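Local coordinates for protein transcriptional regulator I2 (Pseudomonas fluorescens A506, PDB 4MO7) that acts as a Crohn's disease-associated superantigen and, as a TetR-family protein, probably also binds DNA as a transcriptional regulator, at residues Y87-M92 with E151-Q156; L41-G46 with L128-R133. One frame throughout, in Å; residues are numbered along the deposited sequence.

Contact 1. Residues Y87-M92 with E151-Q156; sequences YNTAMM and EQIWLQ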
ATOM      1  N   TYR A  87     -10.836   3.573 -20.244  1.00 18.64           N
ATOM      2  CA  TYR A  87     -11.897   2.578 -20.052  1.00 23.11           C
ATOM      3  C   TYR A  87     -12.370   2.520 -18.618  1.00 19.47           C
ATOM      4  O   TYR A  87     -13.598   2.530 -18.382  1.00 25.67           O
ATOM      5  CB  TYR A  87     -11.391   1.209 -20.515  1.00 28.50           C
ATOM      6  CG  TYR A  87     -12.254   0.031 -20.117  1.00 34.15           C
ATOM      7  CD1 TYR A  87     -13.274  -0.417 -20.938  1.00 40.60           C
ATOM      8  CD2 TYR A  87     -11.997  -0.666 -18.937  1.00 30.76           C
ATOM      9  CE1 TYR A  87     -14.061  -1.520 -20.562  1.00 52.19           C
ATOM     10  CE2 TYR A  87     -12.764  -1.750 -18.552  1.00 48.51           C
ATOM     11  CZ  TYR A  87     -13.791  -2.177 -19.362  1.00 50.99           C
ATOM     12  OH  TYR A  87     -14.529  -3.267 -18.951  1.00 74.26           O
ATOM     13  N   ASN A  88     -11.446   2.435 -17.654  1.00 19.87           N
ATOM     14  CA  ASN A  88     -11.850   2.455 -16.241  1.00 26.03           C
ATOM     15  C   ASN A  88     -12.675   3.686 -15.951  1.00 30.45           C
ATOM     16  O   ASN A  88     -13.720   3.602 -15.306  1.00 22.74           O
ATOM     17  CB  ASN A  88     -10.650   2.338 -15.269  1.00 27.77           C
ATOM     18  CG  ASN A  88      -9.984   0.946 -15.321  1.00 28.37           C
ATOM     19  OD1 ASN A  88     -10.517   0.018 -15.937  1.00 36.67           O
ATOM     20  ND2 ASN A  88      -8.825   0.806 -14.687  1.00 39.13           N
ATOM     21  N   THR A  89     -12.255   4.842 -16.460  1.00 16.84           N
ATOM     22  CA  THR A  89     -12.990   6.041 -16.123  1.00 18.63           C
ATOM     23  C   THR A  89     -14.392   6.053 -16.740  1.00 14.49           C
ATOM     24  O   THR A  89     -15.361   6.539 -16.116  1.00 20.32           O
ATOM     25  CB  THR A  89     -12.196   7.320 -16.547  1.00 18.77           C
ATOM     26  OG1 THR A  89     -10.867   7.272 -15.952  1.00 23.39           O
ATOM     27  CG2 THR A  89     -12.877   8.530 -16.133  1.00 30.42           C
ATOM     28  N   ALA A  90     -14.502   5.584 -17.982  1.00 15.73           N
ATOM     29  CA  ALA A  90     -15.802   5.555 -18.680  1.00 24.25           C
ATOM     30  C   ALA A  90     -16.759   4.652 -17.934  1.00 20.47           C
ATOM     31  O   ALA A  90     -17.950   4.981 -17.774  1.00 18.77           O
ATOM     32  CB  ALA A  90     -15.672   5.065 -20.104  1.00 24.50           C
ATOM     33  N   MET A  91     -16.210   3.548 -17.434  1.00 17.89           N
ATOM     34  CA  MET A  91     -16.983   2.603 -16.619  1.00 22.62           C
ATOM     35  C   MET A  91     -17.457   3.234 -15.327  1.00 31.37           C
ATOM     36  O   MET A  91     -18.617   3.032 -14.907  1.00 18.92           O
ATOM     37  CB  MET A  91     -16.146   1.382 -16.268  1.00 23.15           C
ATOM     38  CG  MET A  91     -15.806   0.585 -17.479  1.00 35.66           C
ATOM     39  SD  MET A  91     -16.878  -0.823 -17.588  1.00 77.81           S
ATOM     40  CE  MET A  91     -15.993  -1.877 -16.442  1.00 45.47           C
ATOM     41  N   MET A  92     -16.536   3.925 -14.656  0.69 21.05           N
ATOM     42  CA  MET A  92     -16.902   4.703 -13.482  0.69 19.89           C
ATOM     43  C   MET A  92     -18.036   5.673 -13.711  0.69 21.99           C
ATOM     44  O   MET A  92     -18.980   5.735 -12.901  0.69 18.80           O
ATOM     45  CB  MET A  92     -15.699   5.453 -12.892  0.69 22.64           C
ATOM     46  CG  MET A  92     -14.807   4.584 -12.037  0.69 29.58           C
ATOM     47  SD  MET A  92     -14.242   5.409 -10.546  0.69 27.00           S
ATOM     48  CE  MET A  92     -13.705   7.038 -11.177  0.69  9.55           C
ATOM     49  N   GLU A 151      -9.213  11.032 -10.676  1.00 13.05           N
ATOM     50  CA  GLU A 151      -9.273  11.479  -9.290  1.00 13.26           C
ATOM     51  C   GLU A 151     -10.304  12.549  -9.088  1.00 14.90           C
ATOM     52  O   GLU A 151     -10.871  12.659  -8.004  1.00 15.00           O
ATOM     53  CB  GLU A 151      -7.921  11.929  -8.728  1.00 17.65           C
ATOM     54  CG  GLU A 151      -6.871  10.815  -8.582  1.00 14.90           C
ATOM     55  CD  GLU A 151      -7.271   9.798  -7.509  1.00 17.80           C
ATOM     56  OE1 GLU A 151      -7.829  10.233  -6.469  1.00 17.11           O
ATOM     57  OE2 GLU A 151      -7.059   8.586  -7.785  1.00 17.08           O
ATOM     58  N   GLN A 152     -10.494  13.418 -10.092  1.00 13.15           N
ATOM     59  CA  GLN A 152     -11.491  14.460  -9.951  1.00 14.19           C
ATOM     60  C   GLN A 152     -12.903  13.879  -9.838  1.00 14.17           C
ATOM     61  O   GLN A 152     -13.735  14.430  -9.149  1.00 15.76           O
ATOM     62  CB  GLN A 152     -11.387  15.476 -11.135  1.00 13.92           C
ATOM     63  CG  GLN A 152     -10.037  16.202 -11.058  1.00 19.93           C
ATOM     64  CD  GLN A 152     -10.003  17.429 -11.951  1.00 40.43           C
ATOM     65  OE1 GLN A 152     -10.733  17.465 -12.944  1.00 20.80           O
ATOM     66  NE2 GLN A 152      -9.181  18.448 -11.594  1.00 28.34           N
ATOM     67  N   ILE A 153     -13.158  12.734 -10.446  1.00 13.11           N
ATOM     68  CA  ILE A 153     -14.487  12.084 -10.269  1.00 14.51           C
ATOM     69  C   ILE A 153     -14.674  11.658  -8.793  1.00 17.44           C
ATOM     70  O   ILE A 153     -15.726  11.933  -8.167  1.00 14.13           O
ATOM     71  CB  ILE A 153     -14.608  10.844 -11.156  1.00 13.92           C
ATOM     72  CG1 ILE A 153     -14.699  11.227 -12.644  1.00 15.42           C
ATOM     73  CG2 ILE A 153     -15.884  10.074 -10.809  1.00 16.79           C
ATOM     74  CD1 ILE A 153     -14.635   9.937 -13.461  1.00 20.73           C
ATOM     75  N   TRP A 154     -13.636  11.054  -8.223  1.00 13.78           N
ATOM     76  CA  TRP A 154     -13.647  10.734  -6.788  1.00 10.69           C
ATOM     77  C   TRP A 154     -13.859  11.951  -5.921  1.00 13.02           C
ATOM     78  O   TRP A 154     -14.704  11.953  -4.973  1.00 14.63           O
ATOM     79  CB  TRP A 154     -12.367  10.082  -6.334  1.00 11.37           C
ATOM     80  CG  TRP A 154     -12.275   8.633  -6.584  1.00 13.71           C
ATOM     81  CD1 TRP A 154     -11.719   7.970  -7.655  1.00 11.66           C
ATOM     82  CD2 TRP A 154     -12.791   7.634  -5.708  1.00 16.02           C
ATOM     83  NE1 TRP A 154     -11.839   6.595  -7.488  1.00 13.99           N
ATOM     84  CE2 TRP A 154     -12.499   6.366  -6.286  1.00 11.96           C
ATOM     85  CE3 TRP A 154     -13.494   7.698  -4.494  1.00 16.67           C
ATOM     86  CZ2 TRP A 154     -12.867   5.159  -5.667  1.00 14.43           C
ATOM     87  CZ3 TRP A 154     -13.830   6.501  -3.869  1.00 16.02           C
ATOM     88  CH2 TRP A 154     -13.522   5.250  -4.475  1.00 15.42           C
ATOM     89  N   LEU A 155     -13.155  13.032  -6.252  1.00 12.57           N
ATOM     90  CA  LEU A 155     -13.301  14.221  -5.429  1.00  9.21           C
ATOM     91  C   LEU A 155     -14.702  14.825  -5.581  1.00 16.52           C
ATOM     92  O   LEU A 155     -15.270  15.305  -4.627  1.00 16.44           O
ATOM     93  CB  LEU A 155     -12.228  15.288  -5.746  1.00 10.44           C
ATOM     94  CG  LEU A 155     -10.811  14.768  -5.504  1.00 12.29           C
ATOM     95  CD1 LEU A 155      -9.725  15.768  -6.048  1.00 23.11           C
ATOM     96  CD2 LEU A 155     -10.570  14.472  -4.002  1.00 24.27           C
ATOM     97  N   GLN A 156     -15.266  14.821  -6.776  1.00 14.63           N
ATOM     98  CA  GLN A 156     -16.672  15.277  -6.944  1.00 14.25           C
ATOM     99  C   GLN A 156     -17.648  14.507  -6.057  1.00 16.24           C
ATOM    100  O   GLN A 156     -18.406  15.108  -5.299  1.00 19.98           O
ATOM    101  CB  GLN A 156     -17.083  15.146  -8.411  1.00 15.86           C
ATOM    102  CG  GLN A 156     -18.572  15.381  -8.740  1.00 20.02           C
ATOM    103  CD  GLN A 156     -18.987  16.830  -8.511  1.00 26.06           C
ATOM    104  OE1 GLN A 156     -18.161  17.772  -8.624  1.00 31.34           O
ATOM    105  NE2 GLN A 156     -20.273  17.030  -8.167  1.00 32.44           N
TER

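Contact 2. Residues L41-G46 with L128-R133; sequences LFRNKG and LVYEWR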
ATOM      1  N   LEU A  41       0.813  -8.995 -25.384  1.00 15.73           N
ATOM      2  CA  LEU A  41       2.239  -9.319 -25.532  1.00 17.70           C
ATOM      3  C   LEU A  41       3.014  -8.670 -24.385  1.00 16.67           C
ATOM      4  O   LEU A  41       3.793  -9.334 -23.691  1.00 21.02           O
ATOM      5  CB  LEU A  41       2.779  -8.869 -26.879  1.00 17.35           C
ATOM      6  CG  LEU A  41       2.694  -9.898 -28.021  1.00 26.19           C
ATOM      7  CD1 LEU A  41       1.249 -10.331 -28.182  1.00 27.78           C
ATOM      8  CD2 LEU A  41       3.173  -9.251 -29.298  1.00 21.94           C
ATOM      9  N   PHE A  42       2.728  -7.406 -24.110  1.00 19.74           N
ATOM     10  CA  PHE A  42       3.445  -6.746 -23.029  1.00 13.62           C
ATOM     11  C   PHE A  42       3.189  -7.425 -21.698  1.00 22.92           C
ATOM     12  O   PHE A  42       4.104  -7.560 -20.896  1.00 22.27           O
ATOM     13  CB  PHE A  42       3.032  -5.267 -22.941  1.00 17.40           C
ATOM     14  CG  PHE A  42       3.483  -4.427 -24.089  1.00 21.00           C
ATOM     15  CD1 PHE A  42       4.469  -4.870 -24.986  1.00 19.21           C
ATOM     16  CD2 PHE A  42       2.893  -3.182 -24.302  1.00 17.53           C
ATOM     17  CE1 PHE A  42       4.871  -4.083 -26.025  1.00 22.41           C
ATOM     18  CE2 PHE A  42       3.298  -2.360 -25.362  1.00 20.03           C
ATOM     19  CZ  PHE A  42       4.286  -2.821 -26.240  1.00 16.56           C
ATOM     20  N   ARG A  43       1.943  -7.825 -21.445  1.00 20.65           N
ATOM     21  CA  ARG A  43       1.563  -8.460 -20.186  1.00 18.77           C
ATOM     22  C   ARG A  43       2.227  -9.825 -20.120  1.00 23.05           C
ATOM     23  O   ARG A  43       2.792 -10.193 -19.079  1.00 25.80           O
ATOM     24  CB  ARG A  43       0.044  -8.647 -20.128  1.00 19.19           C
ATOM     25  CG  ARG A  43      -0.417  -9.535 -18.949  1.00 26.74           C
ATOM     26  CD  ARG A  43       0.091  -8.980 -17.615  1.00 43.52           C
ATOM     27  NE  ARG A  43      -0.301  -9.823 -16.472  1.00 37.09           N
ATOM     28  CZ  ARG A  43       0.421  -9.979 -15.361  1.00 47.99           C
ATOM     29  NH1 ARG A  43       1.588  -9.355 -15.220  1.00 33.78           N
ATOM     30  NH2 ARG A  43      -0.028 -10.758 -14.387  1.00 66.96           N
ATOM     31  N   ASN A  44       2.173 -10.586 -21.213  1.00 24.74           N
ATOM     32  CA  ASN A  44       2.737 -11.945 -21.165  1.00 20.08           C
ATOM     33  C   ASN A  44       4.241 -11.968 -21.068  1.00 21.94           C
ATOM     34  O   ASN A  44       4.795 -12.830 -20.374  1.00 31.79           O
ATOM     35  CB  ASN A  44       2.325 -12.793 -22.402  1.00 21.76           C
ATOM     36  CG  ASN A  44       0.811 -12.828 -22.636  1.00 20.95           C
ATOM     37  OD1 ASN A  44       0.013 -12.721 -21.711  1.00 25.81           O
ATOM     38  ND2 ASN A  44       0.412 -12.940 -23.914  1.00 23.58           N
ATOM     39  N   LYS A  45       4.909 -11.106 -21.821  1.00 24.49           N
ATOM     40  CA  LYS A  45       6.347 -11.264 -21.968  1.00 20.55           C
ATOM     41  C   LYS A  45       7.129 -10.155 -21.298  1.00 37.15           C
ATOM     42  O   LYS A  45       8.337 -10.271 -21.134  1.00 33.95           O
ATOM     43  CB  LYS A  45       6.727 -11.286 -23.423  1.00 28.36           C
ATOM     44  CG  LYS A  45       5.875 -12.272 -24.246  1.00 28.58           C
ATOM     45  CD  LYS A  45       6.136 -12.019 -25.684  1.00 26.61           C
ATOM     46  CE  LYS A  45       7.516 -12.577 -26.047  1.00 44.18           C
ATOM     47  NZ  LYS A  45       7.971 -11.992 -27.316  1.00 43.60           N
ATOM     48  N   GLY A  46       6.444  -9.079 -20.934  1.00 25.23           N
ATOM     49  CA  GLY A  46       7.128  -7.871 -20.522  1.00 26.47           C
ATOM     50  C   GLY A  46       7.337  -6.945 -21.699  1.00 25.86           C
ATOM     51  O   GLY A  46       7.520  -7.371 -22.845  1.00 23.48           O
ATOM     52  N   LEU A 128      -0.006  -1.458 -16.859  1.00 26.13           N
ATOM     53  CA  LEU A 128       0.146  -0.127 -16.254  1.00 27.70           C
ATOM     54  C   LEU A 128       0.932  -0.229 -14.957  1.00 23.05           C
ATOM     55  O   LEU A 128       1.811   0.579 -14.665  1.00 29.69           O
ATOM     56  CB  LEU A 128      -1.234   0.541 -16.039  1.00 27.96           C
ATOM     57  CG  LEU A 128      -1.152   1.973 -15.483  1.00 33.11           C
ATOM     58  CD1 LEU A 128      -2.314   2.796 -15.970  1.00 31.07           C
ATOM     59  CD2 LEU A 128      -1.110   2.014 -13.945  1.00 29.90           C
ATOM     60  N   VAL A 129       0.638  -1.257 -14.188  1.00 26.37           N
ATOM     61  CA  VAL A 129       1.234  -1.401 -12.874  1.00 30.52           C
ATOM     62  C   VAL A 129       2.676  -1.869 -12.971  1.00 29.17           C
ATOM     63  O   VAL A 129       3.574  -1.285 -12.357  1.00 39.32           O
ATOM     64  CB  VAL A 129       0.377  -2.359 -12.005  1.00 38.82           C
ATOM     65  CG1 VAL A 129       1.073  -2.636 -10.691  1.00 34.22           C
ATOM     66  CG2 VAL A 129      -1.084  -1.764 -11.792  1.00 27.92           C
ATOM     67  N   TYR A 130       2.937  -2.897 -13.777  1.00 28.46           N
ATOM     68  CA  TYR A 130       4.297  -3.415 -13.821  1.00 22.44           C
ATOM     69  C   TYR A 130       5.247  -2.823 -14.816  1.00 32.17           C
ATOM     70  O   TYR A 130       6.462  -2.993 -14.637  1.00 25.72           O
ATOM     71  CB  TYR A 130       4.293  -4.946 -13.956  1.00 41.90           C
ATOM     72  CG  TYR A 130       3.680  -5.590 -12.748  1.00 37.27           C
ATOM     73  CD1 TYR A 130       4.259  -5.443 -11.493  1.00 54.40           C
ATOM     74  CD2 TYR A 130       2.499  -6.317 -12.848  1.00 49.69           C
ATOM     75  CE1 TYR A 130       3.688  -6.016 -10.374  1.00 52.69           C
ATOM     76  CE2 TYR A 130       1.929  -6.903 -11.729  1.00 48.54           C
ATOM     77  CZ  TYR A 130       2.523  -6.744 -10.500  1.00 69.30           C
ATOM     78  OH  TYR A 130       1.944  -7.327  -9.397  1.00 85.74           O
ATOM     79  N   GLU A 131       4.727  -2.128 -15.844  1.00 22.84           N
ATOM     80  CA  GLU A 131       5.604  -1.588 -16.883  1.00 23.85           C
ATOM     81  C   GLU A 131       5.722  -0.078 -16.785  1.00 22.62           C
ATOM     82  O   GLU A 131       6.307   0.584 -17.656  1.00 20.48           O
ATOM     83  CB  GLU A 131       5.134  -1.976 -18.289  1.00 23.04           C
ATOM     84  CG  GLU A 131       5.106  -3.468 -18.576  1.00 24.33           C
ATOM     85  CD  GLU A 131       6.493  -4.080 -18.600  1.00 24.26           C
ATOM     86  OE1 GLU A 131       7.523  -3.348 -18.555  1.00 30.80           O
ATOM     87  OE2 GLU A 131       6.566  -5.308 -18.634  1.00 34.08           O
ATOM     88  N   TRP A 132       5.239   0.451 -15.676  1.00 19.44           N
ATOM     89  CA  TRP A 132       5.272   1.886 -15.443  1.00 14.89           C
ATOM     90  C   TRP A 132       6.671   2.486 -15.671  1.00 20.03           C
ATOM     91  O   TRP A 132       6.835   3.519 -16.354  1.00 23.04           O
ATOM     92  CB  TRP A 132       4.773   2.165 -14.016  1.00 25.54           C
ATOM     93  CG  TRP A 132       4.690   3.629 -13.754  1.00 25.14           C
ATOM     94  CD1 TRP A 132       5.531   4.380 -12.983  1.00 35.88           C
ATOM     95  CD2 TRP A 132       3.729   4.530 -14.303  1.00 20.22           C
ATOM     96  NE1 TRP A 132       5.138   5.691 -13.010  1.00 35.58           N
ATOM     97  CE2 TRP A 132       4.054   5.817 -13.843  1.00 21.62           C
ATOM     98  CE3 TRP A 132       2.624   4.365 -15.134  1.00 24.53           C
ATOM     99  CZ2 TRP A 132       3.287   6.944 -14.153  1.00 21.15           C
ATOM    100  CZ3 TRP A 132       1.884   5.499 -15.485  1.00 51.53           C
ATOM    101  CH2 TRP A 132       2.226   6.770 -14.984  1.00 24.11           C
ATOM    102  N   ARG A 133       7.684   1.805 -15.144  1.00 23.74           N
ATOM    103  CA  ARG A 133       9.041   2.322 -15.213  1.00 35.00           C
ATOM    104  C   ARG A 133       9.625   2.218 -16.620  1.00 35.10           C
ATOM    105  O   ARG A 133      10.642   2.841 -16.893  1.00 31.51           O
ATOM    106  CB  ARG A 133       9.939   1.605 -14.184  1.00 49.22           C
ATOM    107  CG  ARG A 133       9.648   1.976 -12.713  1.00 67.60           C
ATOM    108  CD  ARG A 133      10.590   1.251 -11.747  1.00 65.08           C
ATOM    109  NE  ARG A 133      11.999   1.590 -11.964  1.00 96.38           N
ATOM    110  CZ  ARG A 133      13.027   0.882 -11.498  1.00 93.71           C
ATOM    111  NH1 ARG A 133      12.822  -0.224 -10.788  1.00 72.07           N
ATOM    112  NH2 ARG A 133      14.268   1.275 -11.749  1.00 50.77           N
TER

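Contact 1. Residues Y87-M92 with E151-Q156
In the helical bundle of this TetR-family protein, helix 73-97 packs against helix 137-163 through a small apolar patch formed by Thr89 and Met92 on one side and Ile153 and Trp154 on the other. Over these segments the axes run nearly parallel, at 24°, and come no closer than 11.1 Å, so side chains have to span the gap. Ile153 does this with its CG1 branch: chi2 of 173° stretches CD1 out to Thr89 CG2 at 3.5 Å, tight for two methyl groups. One turn on from Thr89 on the same helix, the bent chain of Met92 lays its terminal methyl against the isoleucine, CE to Ile153 CG2 at 3.8 Å. The same CE lies 4.1 Å from Trp154 CD1, and SD sits 4.1 Å from Trp154 NE1, an oblique Met-aromatic contact; Met92 is modelled in two conformers, so these contacts, which belong to one of them, are tentative. Leu109 of helix 102-110 touches both Met92 and Trp154. All four touching residues are buried and no hydrogen bond joins the segments: Thr89 turns its methyl to the interface and pairs OG1 with Ile85 O in its own helix, which leaves an apolar interface resting mainly on the Thr89-Ile153 methyl contact.

Contact 2. Residues L41-G46 with L128-R133
Glu131 reaches across to Gly46 with one carboxylate oxygen, OE2 standing 3.2 Å from Gly46 CA and 3.6 Å from Gly46 C. This is the junction between the helix-turn-helix DNA-binding domain expected of a TetR protein and its C-terminal domain: Gly46 is the first residue to leave helical geometry after helix 30-45, and Glu131 the first to do so after helix 122-130. Gly46 departs with positive phi (92°), a conformation in which a side chain would press on the preceding carbonyl oxygen. Beside it, the backbone NH of Phe47 donates a hydrogen bond to Glu131 OE2, which is consistent with the carboxylate lying so close to Gly46. The other oxygen, OE1, is hydrogen-bonded to the hydroxyl of Ser134, so OE2 is held from the turn after helix 30-45 and OE1 from just beyond Glu131 in its own stretch of chain. Toward the surface, Arg43 and Tyr130 run side by side in the same direction, their guanidinium and ring planes 16° apart, with the guanidinium approaching the ring obliquely. Arg43 also lies along helix 122-130, touching Glu123, Ala126 and Val127. On the buried side, Phe42 packs on Val127 and meets Phe47 edge-to-face, while Ile76 and Leu77 of helix 73-97 line the same ring. The nearest atoms of the Arg43-Tyr130 pair are NH1 and CD2, at 4.0 Å.

How the contacts relate
Contacts 1 and 2 lie on opposite sides of the chain's centre, their own centres 23 Å apart and their nearest atoms about 7 Å apart without touching. Helix 73-97 connects them: it supplies 87-92 to contact 1, and nearer its start its Ile85 touches Leu128 and its Met81 touches Trp132, both in the 128-133 segment of contact 2. Helix 137-163, which carries 151-156, follows helix 122-130 in the chain and also packs on Trp132. Contact 1 is buried within the helical bundle, whereas contact 2 lies at the surface. The magnesium ion lies about 9 Å from the side chain of Arg43, too far for direct coordination by that residue.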